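Local coordinates for protein gamma-glutamyl-gamma-aminobutyrate hydrolase PuuD (Escherichia coli, PDB 6VTV) that hydrolyses the gamma-glutamyl linkage of gamma-glutamyl-gamma-aminobutyrate, releasing glutamate and 4-aminobutanoate in the last step of putrescine breakdown, at residues H51-E55 / P56-E60; Q61-P64 / K65-G68; N105-E109 / R110-I114. All coordinates share one frame; numbering follows the deposited sequence.

Interaction 1 of 3, residues H51-E55 / P56-E60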
# COMPACT_ATOMS: atom_id res chain seq x y z
N HIS B 51 1.24 3.06 -8.04
CA HIS B 51 1.78 3.81 -9.17
C HIS B 51 0.69 4.34 -10.09
O HIS B 51 0.92 5.33 -10.80
CB HIS B 51 2.75 2.94 -9.96
CG HIS B 51 3.97 2.54 -9.18
ND1 HIS B 51 4.85 1.58 -9.63
CD2 HIS B 51 4.45 2.96 -7.99
CE1 HIS B 51 5.82 1.43 -8.75
NE2 HIS B 51 5.60 2.25 -7.74
N ALA B 52 -0.49 3.71 -10.11
CA ALA B 52 -1.57 4.19 -10.95
C ALA B 52 -2.05 5.58 -10.53
O ALA B 52 -2.66 6.28 -11.34
CB ALA B 52 -2.75 3.21 -10.92
N LEU B 53 -1.79 5.98 -9.29
CA LEU B 53 -2.17 7.31 -8.82
C LEU B 53 -1.36 8.42 -9.46
O LEU B 53 -1.70 9.59 -9.27
CB LEU B 53 -2.04 7.38 -7.30
CG LEU B 53 -2.95 6.42 -6.53
CD1 LEU B 53 -2.88 6.70 -5.04
CD2 LEU B 53 -4.38 6.53 -7.04
N ALA B 54 -0.31 8.09 -10.22
CA ALA B 54 0.44 9.10 -10.94
C ALA B 54 -0.40 9.77 -12.02
O ALA B 54 0.00 10.81 -12.55
CB ALA B 54 1.69 8.49 -11.57
N GLU B 55 -1.55 9.20 -12.36
CA GLU B 55 -2.47 9.83 -13.29
C GLU B 55 -2.86 11.21 -12.75
O GLU B 55 -3.27 11.32 -11.59
CB GLU B 55 -3.71 8.96 -13.49
CG GLU B 55 -4.39 9.13 -14.84
CD GLU B 55 -5.12 10.44 -14.95
OE1 GLU B 55 -5.76 10.85 -13.96
OE2 GLU B 55 -5.06 11.07 -16.03
N PRO B 56 -2.73 12.27 -13.56
CA PRO B 56 -2.91 13.63 -13.01
C PRO B 56 -4.27 13.87 -12.36
O PRO B 56 -4.33 14.50 -11.30
CB PRO B 56 -2.71 14.52 -14.25
CG PRO B 56 -1.81 13.73 -15.13
CD PRO B 56 -2.22 12.29 -14.94
N SER B 57 -5.36 13.38 -12.96
CA SER B 57 -6.68 13.65 -12.39
C SER B 57 -6.86 12.96 -11.04
O SER B 57 -7.54 13.49 -10.16
CB SER B 57 -7.77 13.21 -13.36
OG SER B 57 -7.84 11.80 -13.46
N LEU B 58 -6.25 11.79 -10.85
CA LEU B 58 -6.33 11.11 -9.56
C LEU B 58 -5.40 11.75 -8.54
O LEU B 58 -5.75 11.88 -7.36
CB LEU B 58 -5.99 9.63 -9.72
CG LEU B 58 -6.86 8.82 -10.68
CD1 LEU B 58 -6.48 7.36 -10.63
CD2 LEU B 58 -8.34 9.00 -10.36
N LEU B 59 -4.20 12.17 -8.97
CA LEU B 59 -3.25 12.78 -8.05
C LEU B 59 -3.78 14.09 -7.49
O LEU B 59 -3.64 14.36 -6.29
CB LEU B 59 -1.91 12.99 -8.75
CG LEU B 59 -0.70 13.28 -7.85
CD1 LEU B 59 -0.36 12.07 -7.00
CD2 LEU B 59 0.49 13.72 -8.68
N GLU B 60 -4.39 14.92 -8.34
CA GLU B 60 -4.92 16.20 -7.88
C GLU B 60 -6.03 16.01 -6.85
O GLU B 60 -6.18 16.85 -5.95
CB GLU B 60 -5.44 17.01 -9.06
CG GLU B 60 -4.34 17.56 -9.97
CD GLU B 60 -3.67 18.79 -9.39
OE1 GLU B 60 -2.56 18.66 -8.84
OE2 GLU B 60 -4.26 19.89 -9.50
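The N-terminal cap of helix 56-62 is formed by E55, whose side chain folds back over the amides of S57 and L58. The E55 chain leaves CB opposite the backbone N, and a bend at chi2 (-72°) turns the carboxylate round to the helix start. E55 OE1 accepts from L58 N at 3.3 Å, with the donor nearly along the C-O axis of OE1. S57 N gives E55 OE1 a weak, bent bond at 2.7 Å. S57 OG is modelled only 2.3 Å from E55 OE1, so the detail of that bond is doubtful. The other oxygen, E55 OE2, rests 3.3 Å from P56 CD. The first-turn amides would probably stabilise the negative charge. P56 suits the first helical position, because its nitrogen has no hydrogen to donate. The first regular helical bond runs from L59 N to E55 O, at 2.9 Å and 162°.

The helix belongs to a beta-alpha-beta crossover between strands 45-49 and 68-71, and a short 3-10 segment, 51-54, leads into it. Behind the cap, L59 CB lies 3.4 Å from L53 O. L58 CD1 reaches back to L53 CD2 at 4.2 Å. L58 and A52 both pack on I40 of the second subunit, while L59 faces A102 and I103 of helix 94-109.

Interaction 2 of 3, residues Q61-P64 / K65-G68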
# COMPACT_ATOMS: atom_id res chain seq x y z
N GLN B 61 -6.81 14.94 -6.95
CA GLN B 61 -7.86 14.69 -5.98
C GLN B 61 -7.30 14.21 -4.65
O GLN B 61 -7.91 14.46 -3.60
CB GLN B 61 -8.86 13.67 -6.53
CG GLN B 61 -9.71 14.17 -7.69
CD GLN B 61 -10.58 13.08 -8.27
OE1 GLN B 61 -11.61 12.72 -7.71
NE2 GLN B 61 -10.16 12.53 -9.41
N LEU B 62 -6.16 13.53 -4.67
CA LEU B 62 -5.60 12.92 -3.46
C LEU B 62 -4.75 13.89 -2.65
O LEU B 62 -4.77 13.84 -1.41
CB LEU B 62 -4.77 11.70 -3.84
CG LEU B 62 -4.17 10.90 -2.68
CD1 LEU B 62 -5.20 10.65 -1.58
CD2 LEU B 62 -3.59 9.59 -3.18
N LEU B 63 -4.01 14.77 -3.31
CA LEU B 63 -3.08 15.67 -2.61
C LEU B 63 -3.71 16.46 -1.47
O LEU B 63 -3.06 16.58 -0.42
CB LEU B 63 -2.43 16.61 -3.63
CG LEU B 63 -1.43 15.96 -4.58
CD1 LEU B 63 -1.14 16.89 -5.74
CD2 LEU B 63 -0.14 15.58 -3.86
N PRO B 64 -4.92 17.04 -1.59
CA PRO B 64 -5.49 17.76 -0.44
C PRO B 64 -5.69 16.90 0.79
O PRO B 64 -5.78 17.44 1.90
CB PRO B 64 -6.84 18.27 -0.99
CG PRO B 64 -6.65 18.34 -2.45
CD PRO B 64 -5.76 17.18 -2.79
N LYS B 65 -5.75 15.58 0.64
CA LYS B 65 -5.94 14.68 1.77
C LYS B 65 -4.63 14.18 2.36
O LYS B 65 -4.65 13.44 3.35
CB LYS B 65 -6.80 13.49 1.33
CG LYS B 65 -8.24 13.88 1.02
CD LYS B 65 -8.92 12.88 0.10
CE LYS B 65 -10.35 13.30 -0.18
NZ LYS B 65 -10.96 12.52 -1.30
N LEU B 66 -3.49 14.57 1.80
CA LEU B 66 -2.18 14.17 2.30
C LEU B 66 -1.56 15.33 3.07
O LEU B 66 -1.48 16.45 2.56
CB LEU B 66 -1.26 13.74 1.16
CG LEU B 66 -1.77 12.61 0.27
CD1 LEU B 66 -0.85 12.41 -0.92
CD2 LEU B 66 -1.90 11.33 1.07
N ASP B 67 -1.12 15.05 4.30
CA ASP B 67 -0.39 16.03 5.10
C ASP B 67 1.12 15.90 4.96
O ASP B 67 1.85 16.75 5.48
CB ASP B 67 -0.79 15.91 6.57
CG ASP B 67 -2.29 15.92 6.77
OD1 ASP B 67 -2.96 16.83 6.25
OD2 ASP B 67 -2.81 15.01 7.46
N GLY B 68 1.60 14.86 4.29
CA GLY B 68 3.02 14.67 4.09
C GLY B 68 3.27 13.59 3.06
O GLY B 68 2.43 12.71 2.85
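The backbone makes two successive i to i+3 turns here: K65 N donates to L62 O at 2.9 Å and L66 N donates to L63 O at 3.0 Å. Both amides lie above the plane of the carbonyl they meet. The second bond is the straighter, at 162° against 146° for the first. L66 then takes up an extended backbone, and the chain heads for strand 68-71.

The side chains of L62 and L66 meet beside these turns. With chi1 at -177°, L62 CG points on along the chain toward the following residues. There L62 CG lies 4.0 Å from L66 CD1, and the two side chains cross obliquely. L66 CG also sits 3.7 Å from L62 O, so it partly covers a carbonyl that already holds the K65 amide. L63 meets the same methyl more loosely, with CD2 4.4 Å from L66 CD1.

K65 also turns back toward the helix, on another side of the turn. K65 CB is 3.4 Å from L62 O, and the extended chain slants back past the helix end. K65 CD passes 4.1 Å from Q61 O. The amide of Q61 has partners on both its polar atoms: NE2 bonds to S57 O, one turn earlier, and OE1 takes the backbone N of N11 of the second subunit. K65 packs on V13 of that subunit, so this corner belongs to the dimer interface.

On the inner side, L62 touches L49 and L66 touches I47, both of strand 45-49. L63 faces I103 of helix 94-109. D67 bridges K255 and the backbone N of V13 in its own chain, and G68 joins the central sheet through a backbone bond to G15.

Interaction 3 of 3, residues N105-E109 / R110-I114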
# COMPACT_ATOMS: atom_id res chain seq x y z
N ASN B 105 7.01 17.16 -7.48
CA ASN B 105 6.73 18.47 -8.07
C ASN B 105 5.44 19.06 -7.52
O ASN B 105 5.37 20.27 -7.26
CB ASN B 105 6.65 18.34 -9.59
CG ASN B 105 8.00 18.16 -10.24
OD1 ASN B 105 8.94 18.90 -9.96
ND2 ASN B 105 8.11 17.17 -11.12
N ALA B 106 4.42 18.23 -7.34
CA ALA B 106 3.16 18.72 -6.80
C ALA B 106 3.31 19.14 -5.34
O ALA B 106 2.79 20.19 -4.94
CB ALA B 106 2.08 17.65 -6.95
N ALA B 107 4.01 18.34 -4.54
CA ALA B 107 4.18 18.68 -3.13
C ALA B 107 5.06 19.90 -2.93
O ALA B 107 4.92 20.62 -1.94
CB ALA B 107 4.74 17.48 -2.36
N LEU B 108 5.99 20.16 -3.86
CA LEU B 108 6.85 21.33 -3.72
C LEU B 108 6.09 22.61 -4.01
O LEU B 108 6.36 23.65 -3.39
CB LEU B 108 8.06 21.21 -4.64
CG LEU B 108 9.09 20.14 -4.25
CD1 LEU B 108 10.30 20.19 -5.16
CD2 LEU B 108 9.51 20.30 -2.79
N GLU B 109 5.12 22.56 -4.93
CA GLU B 109 4.29 23.73 -5.19
C GLU B 109 3.26 23.94 -4.08
O GLU B 109 2.98 25.08 -3.71
CB GLU B 109 3.59 23.58 -6.54
CG GLU B 109 2.54 24.64 -6.79
CD GLU B 109 1.96 24.56 -8.19
OE1 GLU B 109 2.74 24.31 -9.13
OE2 GLU B 109 0.74 24.75 -8.34
N ARG B 110 2.71 22.86 -3.54
CA ARG B 110 1.73 22.94 -2.45
C ARG B 110 2.38 23.06 -1.08
O ARG B 110 1.66 23.13 -0.08
CB ARG B 110 0.81 21.72 -2.48
CG ARG B 110 0.12 21.50 -3.82
CD ARG B 110 -0.94 20.42 -3.73
NE ARG B 110 -1.68 20.30 -4.98
CZ ARG B 110 -3.00 20.14 -5.05
NH1 ARG B 110 -3.72 20.09 -3.94
NH2 ARG B 110 -3.60 20.04 -6.23
N ARG B 111 3.71 23.07 -1.01
CA ARG B 111 4.45 23.18 0.25
C ARG B 111 4.07 22.07 1.22
O ARG B 111 4.01 22.27 2.44
CB ARG B 111 4.26 24.57 0.88
CG ARG B 111 4.34 25.70 -0.14
CD ARG B 111 4.69 27.05 0.48
NE ARG B 111 4.36 27.14 1.90
CZ ARG B 111 5.19 27.60 2.83
NH1 ARG B 111 6.40 28.01 2.49
NH2 ARG B 111 4.80 27.64 4.10
N ILE B 112 3.81 20.89 0.68
CA ILE B 112 3.53 19.71 1.51
C ILE B 112 4.86 19.12 1.98
O ILE B 112 5.78 18.96 1.16
CB ILE B 112 2.73 18.67 0.72
CG1 ILE B 112 1.41 19.27 0.25
CG2 ILE B 112 2.48 17.43 1.56
CD1 ILE B 112 0.65 18.39 -0.72
N PRO B 113 5.01 18.81 3.26
CA PRO B 113 6.28 18.26 3.75
C PRO B 113 6.63 16.95 3.06
O PRO B 113 5.77 16.12 2.77
CB PRO B 113 6.04 18.05 5.25
CG PRO B 113 4.96 19.03 5.58
CD PRO B 113 4.07 19.08 4.37
N ILE B 114 7.93 16.77 2.78
CA ILE B 114 8.45 15.58 2.14
C ILE B 114 9.61 15.04 2.97
O ILE B 114 10.47 15.81 3.42
CB ILE B 114 8.92 15.85 0.70
CG1 ILE B 114 7.83 16.55 -0.11
CG2 ILE B 114 9.36 14.56 0.02
CD1 ILE B 114 8.29 16.99 -1.49
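A Schellman-like turn ends helix 94-109, with A107 on one side and I112 on the other. I112 N donates to A107 O at 2.9 Å, in the carbonyl plane, and R111 between them has a positive phi of 57°. The second bond of the classic motif is not made: R111 N is 3.6 Å from L108 O and not hydrogen-bonded to it. The tight side is apolar. A107 CB lies 3.9 Å from I112 CB, the hydrophobic contact expected across such a turn. A107 CB also meets I114 CD1 at 3.7 Å, where strand 114-117 begins. The turn closes the beta-alpha-beta unit of strand 68-71, helix 94-109 and strand 114-117, and I69 touches A107, I112 and I114.

The outer side is looser. E109 and R111 are exposed, and the E109 chain is extended. R110 N keeps a helical bond to A106 O at 3.0 Å. The extended R110 chain runs out across the helix end, past A106 O, and its NH2 forms a salt bridge with E60. At the far end of the apolar patch, the side chains of L108 and I114 cross at about a right angle, with L108 CD2 3.8 Å from I114 CD1.

The three contacts follow one another along the chain, and none nests in or crosses another. Interaction 1 closes the turn into helix 56-62, and interaction 2 closes the turn out of it toward strand 68-71. Interaction 3 does the same between helix 94-109 and strand 114-117. Interactions 1 and 2 meet where L53 CD1 lies 3.5 Å from L62 CD2, and both reach the second subunit. Interactions 2 and 3 bring the helix ends together, with L63 CD1 3.5 Å from A106 CB, and the following loops too, with D67 O 3.4 Å from P113 CD. E60 of helix 56-62 links interaction 1 to R110, just past the end of helix 94-109, in interaction 3.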